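Long-range contact in DNA protection during starvation protein (Mycobacterium smegmatis, PDB 2YW6), which probably protects DNA from oxidative damage by oxidising iron(II) with hydrogen peroxide and storing the iron(III) as mineral inside a hollow shell of twelve subunits: residues Leu20-Leu25 / Ser78-Pro83. Numbering follows the deposited sequence.
Sequences LLQKQL and SPKGTP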
loop_
_atom_site.group_PDB
_atom_site.type_symbol
_atom_site.label_atom_id
_atom_site.label_comp_id
_atom_site.label_asym_id
_atom_site.label_seq_id
_atom_site.Cartn_x
_atom_site.Cartn_y
_atom_site.Cartn_z
ATOM N N LEU B 20 38.858 -6.169 9.626
ATOM C CA LEU B 20 37.928 -7.088 10.266
ATOM C C LEU B 20 36.639 -7.143 9.468
ATOM O O LEU B 20 36.089 -8.224 9.245
ATOM C CB LEU B 20 37.590 -6.621 11.675
ATOM C CG LEU B 20 38.446 -7.069 12.847
ATOM C CD1 LEU B 20 37.811 -6.554 14.140
ATOM C CD2 LEU B 20 38.527 -8.572 12.872
ATOM N N LEU B 21 36.153 -5.973 9.046
ATOM C CA LEU B 21 34.908 -5.909 8.284
ATOM C C LEU B 21 35.006 -6.574 6.911
ATOM O O LEU B 21 34.057 -7.225 6.470
ATOM C CB LEU B 21 34.432 -4.463 8.138
ATOM C CG LEU B 21 33.948 -3.816 9.436
ATOM C CD1 LEU B 21 33.598 -2.359 9.169
ATOM C CD2 LEU B 21 32.738 -4.584 9.987
ATOM N N GLN B 22 36.142 -6.419 6.245
ATOM C CA GLN B 22 36.320 -7.034 4.936
ATOM C C GLN B 22 36.124 -8.542 5.051
ATOM O O GLN B 22 35.503 -9.165 4.184
ATOM C CB GLN B 22 37.712 -6.740 4.388
ATOM C CG GLN B 22 37.973 -7.393 3.055
ATOM C CD GLN B 22 37.036 -6.883 1.980
ATOM O OE1 GLN B 22 36.980 -5.680 1.721
ATOM N NE2 GLN B 22 36.295 -7.793 1.349
ATOM N N LYS B 23 36.681 -9.129 6.106
ATOM C CA LYS B 23 36.530 -10.562 6.347
ATOM C C LYS B 23 35.033 -10.851 6.397
ATOM O O LYS B 23 34.538 -11.762 5.737
ATOM C CB LYS B 23 37.146 -10.967 7.699
ATOM C CG LYS B 23 38.601 -11.381 7.671
ATOM C CD LYS B 23 39.504 -10.210 7.406
ATOM C CE LYS B 23 40.962 -10.610 7.552
ATOM N NZ LYS B 23 41.857 -9.414 7.535
ATOM N N GLN B 24 34.327 -10.065 7.204
ATOM C CA GLN B 24 32.895 -10.229 7.365
ATOM C C GLN B 24 32.183 -10.073 6.021
ATOM O O GLN B 24 31.278 -10.846 5.696
ATOM C CB GLN B 24 32.366 -9.206 8.373
ATOM C CG GLN B 24 31.004 -9.567 8.956
ATOM C CD GLN B 24 31.064 -10.702 9.978
ATOM O OE1 GLN B 24 32.065 -11.422 10.079
ATOM N NE2 GLN B 24 29.982 -10.871 10.731
ATOM N N LEU B 25 32.600 -9.079 5.243
ATOM C CA LEU B 25 32.005 -8.823 3.942
ATOM C C LEU B 25 32.064 -10.058 3.030
ATOM O O LEU B 25 31.066 -10.422 2.399
ATOM C CB LEU B 25 32.726 -7.656 3.262
ATOM C CG LEU B 25 32.009 -6.789 2.217
ATOM C CD1 LEU B 25 33.007 -6.377 1.156
ATOM C CD2 LEU B 25 30.849 -7.531 1.573
ATOM N N SER B 78 38.737 0.510 0.655
ATOM C CA SER B 78 37.932 0.103 -0.483
ATOM C C SER B 78 37.471 -1.336 -0.266
ATOM O O SER B 78 38.291 -2.259 -0.174
ATOM C CB SER B 78 38.769 0.222 -1.761
ATOM O OG SER B 78 38.193 -0.490 -2.835
ATOM N N PRO B 79 36.151 -1.541 -0.141
ATOM C CA PRO B 79 35.586 -2.880 0.068
ATOM C C PRO B 79 35.578 -3.689 -1.226
ATOM O O PRO B 79 35.414 -3.128 -2.309
ATOM C CB PRO B 79 34.181 -2.585 0.595
ATOM C CG PRO B 79 33.829 -1.297 -0.075
ATOM C CD PRO B 79 35.113 -0.499 0.004
ATOM N N LYS B 80 35.775 -5.000 -1.121
ATOM C CA LYS B 80 35.791 -5.865 -2.308
ATOM C C LYS B 80 34.691 -6.903 -2.305
ATOM O O LYS B 80 34.591 -7.707 -1.379
ATOM C CB LYS B 80 37.126 -6.598 -2.445
ATOM C CG LYS B 80 38.296 -5.729 -2.824
ATOM C CD LYS B 80 38.846 -5.010 -1.626
ATOM C CE LYS B 80 40.098 -4.258 -2.010
ATOM N NZ LYS B 80 39.805 -3.240 -3.052
ATOM N N GLY B 81 33.892 -6.907 -3.367
ATOM C CA GLY B 81 32.788 -7.845 -3.468
ATOM C C GLY B 81 32.857 -8.785 -4.653
ATOM O O GLY B 81 31.945 -9.586 -4.877
ATOM N N THR B 82 33.938 -8.702 -5.418
ATOM C CA THR B 82 34.106 -9.575 -6.577
ATOM C C THR B 82 34.356 -11.005 -6.099
ATOM O O THR B 82 34.803 -11.209 -4.975
ATOM C CB THR B 82 35.312 -9.128 -7.441
ATOM O OG1 THR B 82 36.491 -9.077 -6.621
ATOM C CG2 THR B 82 35.048 -7.760 -8.085
ATOM N N PRO B 83 34.086 -12.007 -6.955
ATOM C CA PRO B 83 34.266 -13.435 -6.664
ATOM C C PRO B 83 35.672 -13.782 -6.179
ATOM O O PRO B 83 35.846 -14.638 -5.307
ATOM C CB PRO B 83 33.963 -14.098 -8.001
ATOM C CG PRO B 83 32.969 -13.175 -8.610
ATOM C CD PRO B 83 33.587 -11.827 -8.326
#
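In the connection between the second and third long helices of the Dps four-helix bundle, the loop Ser78-Thr82, extended as far as Lys80, leads into the short helix 83-89, with Thr82 at its N-cap position, and is gripped by Gln22 from helix 12-41. The side-chain amide of Gln22 spans both backbone polar groups of Lys80: OE1 accepts from Lys80 N at 3.2 Å, and NE2 donates to Lys80 O at 3.2 Å. The two bonds are about equally straight; Gln22 NE2 lies in the plane of the Lys80 carbonyl, on a lone pair of its O, whereas Lys80 N is tilted 18° from the plane of the Gln22 carbonyl. With CG anti to the backbone N (chi1 178°) and a bend at chi2, Gln22 brings its amide to the loop; the pair of bonds fixes the rotation of that amide. One turn on, Leu25 lays CD1 on Pro79 CB, 4.0 Å away. Lys80 NZ bonds Ser78 OG and forms a salt bridge with Glu98 of the second subunit. Gly81 N donates to His37 of that subunit. The loop is thus held between its own bundle and a partner, an arrangement characteristic of the short-helix connection at the Dps dimer interface.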